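Local coordinates for protein ORF10 (Moritella marina, PDB 6RIW) that probably condenses acyl chains, as the ketosynthase-chain length factor didomain at the start of a longer polyunsaturated fatty acid synthase subunit, at residues D167-A172 / I702-H707; S805-E810 / H836-S841. All coordinates share one frame; numbering follows the deposited sequence.

Interaction 1. Residues D167-A172 / I702-H707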
loop_
_atom_site.group_PDB
_atom_site.type_symbol
_atom_site.label_atom_id
_atom_site.label_comp_id
_atom_site.label_asym_id
_atom_site.label_seq_id
_atom_site.Cartn_x
_atom_site.Cartn_y
_atom_site.Cartn_z
ATOM N N ASP A 167 -4.972 8.685 -13.530
ATOM C CA ASP A 167 -4.486 8.790 -12.148
ATOM C C ASP A 167 -5.227 7.836 -11.208
ATOM O O ASP A 167 -4.740 7.551 -10.111
ATOM C CB ASP A 167 -4.625 10.237 -11.629
ATOM C CG ASP A 167 -3.530 11.192 -12.153
ATOM O OD1 ASP A 167 -2.540 10.742 -12.783
ATOM O OD2 ASP A 167 -3.669 12.422 -11.927
ATOM N N ASN A 168 -6.412 7.352 -11.595
ATOM C CA ASN A 168 -7.113 6.350 -10.810
ATOM C C ASN A 168 -6.379 5.006 -10.743
ATOM O O ASN A 168 -6.737 4.164 -9.917
ATOM C CB ASN A 168 -8.517 6.164 -11.381
ATOM C CG ASN A 168 -9.427 7.333 -11.030
ATOM O OD1 ASN A 168 -9.672 7.592 -9.852
ATOM N ND2 ASN A 168 -9.892 8.068 -12.042
ATOM N N ALA A 169 -5.353 4.788 -11.546
ATOM C CA ALA A 169 -4.584 3.556 -11.385
ATOM C C ALA A 169 -3.436 3.693 -10.382
ATOM O O ALA A 169 -2.780 2.686 -10.063
ATOM C CB ALA A 169 -4.023 3.112 -12.739
ATOM N N LEU A 170 -3.170 4.906 -9.896
ATOM C CA LEU A 170 -2.098 5.146 -8.927
ATOM C C LEU A 170 -2.686 4.957 -7.531
ATOM O O LEU A 170 -2.949 5.901 -6.779
ATOM C CB LEU A 170 -1.490 6.537 -9.113
ATOM C CG LEU A 170 -1.008 6.889 -10.544
ATOM C CD1 LEU A 170 -0.533 8.320 -10.610
ATOM C CD2 LEU A 170 0.113 5.942 -10.970
ATOM N N VAL A 171 -2.930 3.691 -7.206
ATOM C CA VAL A 171 -3.823 3.395 -6.089
ATOM C C VAL A 171 -3.108 3.544 -4.746
ATOM O O VAL A 171 -3.651 4.129 -3.800
ATOM C CB VAL A 171 -4.423 1.989 -6.278
ATOM C CG1 VAL A 171 -5.015 1.485 -4.973
ATOM C CG2 VAL A 171 -5.507 2.015 -7.386
ATOM N N ALA A 172 -1.885 3.025 -4.628
ATOM C CA ALA A 172 -1.274 2.897 -3.302
ATOM C C ALA A 172 -0.768 4.238 -2.749
ATOM O O ALA A 172 -1.159 4.655 -1.648
ATOM C CB ALA A 172 -0.145 1.857 -3.342
ATOM N N ILE A 702 2.586 -0.834 -18.894
ATOM C CA ILE A 702 2.871 -0.130 -20.141
ATOM C C ILE A 702 1.663 0.721 -20.550
ATOM O O ILE A 702 1.798 1.903 -20.917
ATOM C CB ILE A 702 3.286 -1.118 -21.253
ATOM C CG1 ILE A 702 4.803 -1.334 -21.292
ATOM C CG2 ILE A 702 2.971 -0.489 -22.641
ATOM C CD1 ILE A 702 5.417 -1.829 -20.004
ATOM N N THR A 703 0.468 0.140 -20.458
ATOM C CA THR A 703 -0.784 0.863 -20.698
ATOM C C THR A 703 -0.897 2.117 -19.833
ATOM O O THR A 703 -1.202 3.210 -20.330
ATOM C CB THR A 703 -1.967 -0.068 -20.398
ATOM O OG1 THR A 703 -1.924 -1.190 -21.277
ATOM C CG2 THR A 703 -3.300 0.660 -20.585
ATOM N N LEU A 704 -0.661 1.971 -18.532
ATOM C CA LEU A 704 -0.767 3.104 -17.618
ATOM C C LEU A 704 0.233 4.206 -17.963
ATOM O O LEU A 704 -0.129 5.389 -18.042
ATOM C CB LEU A 704 -0.554 2.618 -16.175
ATOM C CG LEU A 704 -0.450 3.731 -15.124
ATOM C CD1 LEU A 704 -1.727 4.597 -15.142
ATOM C CD2 LEU A 704 -0.203 3.154 -13.733
ATOM N N ARG A 705 1.516 3.850 -18.110
ATOM C CA ARG A 705 2.520 4.897 -18.230
ATOM C C ARG A 705 2.470 5.573 -19.580
ATOM O O ARG A 705 2.849 6.745 -19.674
ATOM C CB ARG A 705 3.923 4.330 -17.963
ATOM C CG ARG A 705 4.010 3.596 -16.596
ATOM C CD ARG A 705 3.704 4.521 -15.416
ATOM N NE ARG A 705 3.701 3.775 -14.149
ATOM C CZ ARG A 705 3.594 4.327 -12.941
ATOM N NH1 ARG A 705 3.498 5.654 -12.796
ATOM N NH2 ARG A 705 3.587 3.539 -11.865
ATOM N N GLN A 706 1.946 4.896 -20.604
ATOM C CA GLN A 706 1.710 5.575 -21.880
ATOM C C GLN A 706 0.794 6.784 -21.736
ATOM O O GLN A 706 0.847 7.692 -22.574
ATOM C CB GLN A 706 1.091 4.610 -22.898
ATOM C CG GLN A 706 2.113 3.778 -23.651
ATOM C CD GLN A 706 1.566 3.339 -24.989
ATOM O OE1 GLN A 706 2.210 3.538 -26.010
ATOM N NE2 GLN A 706 0.337 2.775 -24.997
ATOM N N HIS A 707 -0.088 6.796 -20.727
ATOM C CA HIS A 707 -0.944 7.959 -20.499
ATOM C C HIS A 707 -0.162 9.197 -20.083
ATOM O O HIS A 707 -0.685 10.302 -20.226
ATOM C CB HIS A 707 -2.016 7.681 -19.424
ATOM C CG HIS A 707 -2.958 6.575 -19.776
ATOM N ND1 HIS A 707 -3.632 6.532 -20.975
ATOM C CD2 HIS A 707 -3.329 5.460 -19.094
ATOM C CE1 HIS A 707 -4.385 5.444 -21.018
ATOM N NE2 HIS A 707 -4.211 4.767 -19.896
#
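Ala169 and Leu170 meet Leu704 and Arg705 in a small, wholly buried and largely apolar contact between the two halves of the didomain: a loop of the ketosynthase half, between helices 129-148 and 174-183, lies against helix 699-706 of the chain length factor half. Leu704 has the largest share. A chi1 of 172° puts CG opposite the backbone N and sends the branched end toward Ala169, where CD1 lies 3.6 Å from Ala169 CB. Its other methyl, CD2, touches both Ala169 CB and, at 3.9 Å, Leu170 CD2, so the branched end straddles the alanine methyl and leans on the leucine. The two segments bury about 155 Å² between them, both sides summed. Ketosynthases of the thiolase fold generally dimerise, and here a ketosynthase and a ketosynthase-like chain length factor, fused in one chain, pair in the manner of such a dimer, strand 189-193 running antiparallel to strand 659-663. Beside Leu704, the Arg705 chain bends at chi2 (-61°) and extends along the contact, bringing NH1 to 3.9 Å from Leu170 CD2, which approaches the guanidinium obliquely. Leu704 CD2 lies over one face of that group, toward its rim, while NE is tied to Asn701 OD1 one helical turn back. Leu170 itself is the centre of an inverse gamma turn, and the preceding 3-10 turn is anchored through Asp167, which forms a salt bridge with Arg873 and hydrogen bonds with Tyr82 and Tyr708.

Interaction 2. Residues S805-E810 / H836-S841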
loop_
_atom_site.group_PDB
_atom_site.type_symbol
_atom_site.label_atom_id
_atom_site.label_comp_id
_atom_site.label_asym_id
_atom_site.label_seq_id
_atom_site.Cartn_x
_atom_site.Cartn_y
_atom_site.Cartn_z
ATOM N N SER A 805 13.882 10.215 -16.378
ATOM C CA SER A 805 12.781 9.288 -16.613
ATOM C C SER A 805 12.460 9.133 -18.090
ATOM O O SER A 805 11.943 8.089 -18.502
ATOM C CB SER A 805 11.529 9.782 -15.890
ATOM O OG SER A 805 11.141 11.051 -16.411
ATOM N N GLY A 806 12.701 10.169 -18.891
ATOM C CA GLY A 806 12.234 10.139 -20.261
ATOM C C GLY A 806 10.840 10.705 -20.463
ATOM O O GLY A 806 10.367 10.747 -21.608
ATOM N N PHE A 807 10.168 11.137 -19.390
ATOM C CA PHE A 807 8.996 11.998 -19.518
ATOM C C PHE A 807 9.482 13.431 -19.656
ATOM O O PHE A 807 10.295 13.885 -18.856
ATOM C CB PHE A 807 8.084 11.829 -18.305
ATOM C CG PHE A 807 7.575 10.425 -18.154
ATOM C CD1 PHE A 807 6.477 9.994 -18.890
ATOM C CD2 PHE A 807 8.219 9.513 -17.325
ATOM C CE1 PHE A 807 5.998 8.705 -18.777
ATOM C CE2 PHE A 807 7.741 8.212 -17.209
ATOM C CZ PHE A 807 6.624 7.807 -17.952
ATOM N N SER A 808 9.001 14.140 -20.686
ATOM C CA SER A 808 9.713 15.342 -21.125
ATOM C C SER A 808 9.748 16.424 -20.054
ATOM O O SER A 808 10.776 17.073 -19.875
ATOM C CB SER A 808 9.112 15.891 -22.428
ATOM O OG SER A 808 7.716 15.888 -22.368
ATOM N N ALA A 809 8.650 16.646 -19.335
ATOM C CA ALA A 809 8.667 17.717 -18.346
ATOM C C ALA A 809 9.672 17.440 -17.230
ATOM O O ALA A 809 10.279 18.375 -16.686
ATOM C CB ALA A 809 7.270 17.935 -17.761
ATOM N N GLU A 810 9.835 16.164 -16.850
ATOM C CA GLU A 810 10.819 15.816 -15.820
ATOM C C GLU A 810 12.240 15.973 -16.342
ATOM O O GLU A 810 13.095 16.597 -15.684
ATOM C CB GLU A 810 10.564 14.385 -15.320
ATOM C CG GLU A 810 9.239 14.283 -14.539
ATOM C CD GLU A 810 8.897 12.860 -14.047
ATOM O OE1 GLU A 810 9.475 11.862 -14.556
ATOM O OE2 GLU A 810 8.005 12.757 -13.158
ATOM N N HIS A 836 13.184 2.035 -16.733
ATOM C CA HIS A 836 12.470 2.780 -15.695
ATOM C C HIS A 836 11.683 1.782 -14.857
ATOM O O HIS A 836 10.719 1.193 -15.345
ATOM C CB HIS A 836 11.524 3.798 -16.334
ATOM C CG HIS A 836 11.051 4.867 -15.399
ATOM N ND1 HIS A 836 10.843 4.641 -14.054
ATOM C CD2 HIS A 836 10.780 6.179 -15.608
ATOM C CE1 HIS A 836 10.456 5.765 -13.472
ATOM N NE2 HIS A 836 10.405 6.716 -14.393
ATOM N N THR A 837 12.075 1.584 -13.592
ATOM C CA THR A 837 11.401 0.601 -12.753
ATOM C C THR A 837 10.414 1.245 -11.775
ATOM O O THR A 837 10.039 0.619 -10.776
ATOM C CB THR A 837 12.431 -0.280 -12.025
ATOM O OG1 THR A 837 13.259 0.524 -11.160
ATOM C CG2 THR A 837 13.348 -0.985 -13.056
ATOM N N PHE A 838 10.003 2.490 -12.050
ATOM C CA PHE A 838 8.896 3.174 -11.392
ATOM C C PHE A 838 8.937 3.088 -9.866
ATOM O O PHE A 838 9.749 3.777 -9.236
ATOM C CB PHE A 838 7.589 2.669 -12.035
ATOM C CG PHE A 838 7.446 3.227 -13.428
ATOM C CD1 PHE A 838 7.128 4.583 -13.584
ATOM C CD2 PHE A 838 7.818 2.482 -14.544
ATOM C CE1 PHE A 838 7.086 5.149 -14.869
ATOM C CE2 PHE A 838 7.793 3.056 -15.843
ATOM C CZ PHE A 838 7.432 4.377 -15.990
ATOM N N ASN A 839 8.085 2.277 -9.234
ATOM C CA ASN A 839 8.098 2.325 -7.762
ATOM C C ASN A 839 9.394 1.798 -7.153
ATOM O O ASN A 839 9.679 2.084 -5.981
ATOM C CB ASN A 839 6.896 1.562 -7.208
ATOM C CG ASN A 839 5.594 2.239 -7.580
ATOM O OD1 ASN A 839 5.423 3.412 -7.309
ATOM N ND2 ASN A 839 4.682 1.509 -8.226
ATOM N N ALA A 840 10.185 1.039 -7.898
ATOM C CA ALA A 840 11.492 0.616 -7.417
ATOM C C ALA A 840 12.637 1.490 -7.938
ATOM O O ALA A 840 13.808 1.175 -7.683
ATOM C CB ALA A 840 11.724 -0.856 -7.813
ATOM N N SER A 841 12.346 2.563 -8.688
ATOM C CA SER A 841 13.418 3.270 -9.400
ATOM C C SER A 841 14.432 3.902 -8.453
ATOM O O SER A 841 15.613 4.017 -8.799
ATOM C CB SER A 841 12.848 4.359 -10.322
ATOM O OG SER A 841 11.986 5.228 -9.607
HETATM O O HOH W 1 9.145 9.183 -13.615
#
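The rings of His836 and Phe838 lie over one another: Phe838 CE1 sits 3.6 Å above the imidazole plane, over its centre, and His836 ND1 is similarly placed over one face of the phenyl ring. Phe807 meets this pair at its own edge, with CE2 3.9 Å from Phe838 CE1 in an edge-to-edge approach and about 4.0 Å from His836 CD2, which it reaches obliquely. Ser805 OG also lies in the plane of the Phe807 ring, at its edge, and Trp739 stacks on Phe807 while meeting Phe838 edge-to-face. At chi1 -163° the His836 ring swings away from its own backbone N and over to Ser805, whose CB comes to 3.6 Å from His836 NE2. The two polar ends of the imidazole are both engaged. ND1 accepts from Phe838 N, 18° out of the ring plane, whereas NE2 is hydrogen-bonded, in the ring plane, to a water that donates to Glu810 OE1 at 2.9 Å. That carboxylate oxygen also receives Ser805 OG on its anti lone pair (2.6 Å), and OG accepts from Phe807 N in an ST turn, so a short chain of bonds ties the start of helix 808-821 to the histidine. Phe838 O accepts from Ser841 N and from Ser841 OG, the hydroxyl lying in the carbonyl plane on a lone pair. His836 and His803 probably occupy the places of the two active-site histidines of ketosynthases, consistent with a vestigial site in the chain length factor half.

Overall arrangement
Interactions 1 and 2 illustrate how a domain interface and the interior of one domain can be joined through one residue. Their centres are 13 Å apart, and Arg705 joins them: its CD packs 3.5 Å from Phe838 CE1, and its backbone O lies 3.8 Å from Phe807 CE1. Helix 699-706 takes part in both, meeting the ketosynthase loop 167-172 through Leu704 and Arg705 and the aromatic rings of interaction 2 through Arg705. Trp739 touches Arg705, Phe807 and Phe838, and Tyr708 contacts both Asp167 and Phe807, adding further links. Both contacts lie away from the magnesium ion at Met1 and Lys286.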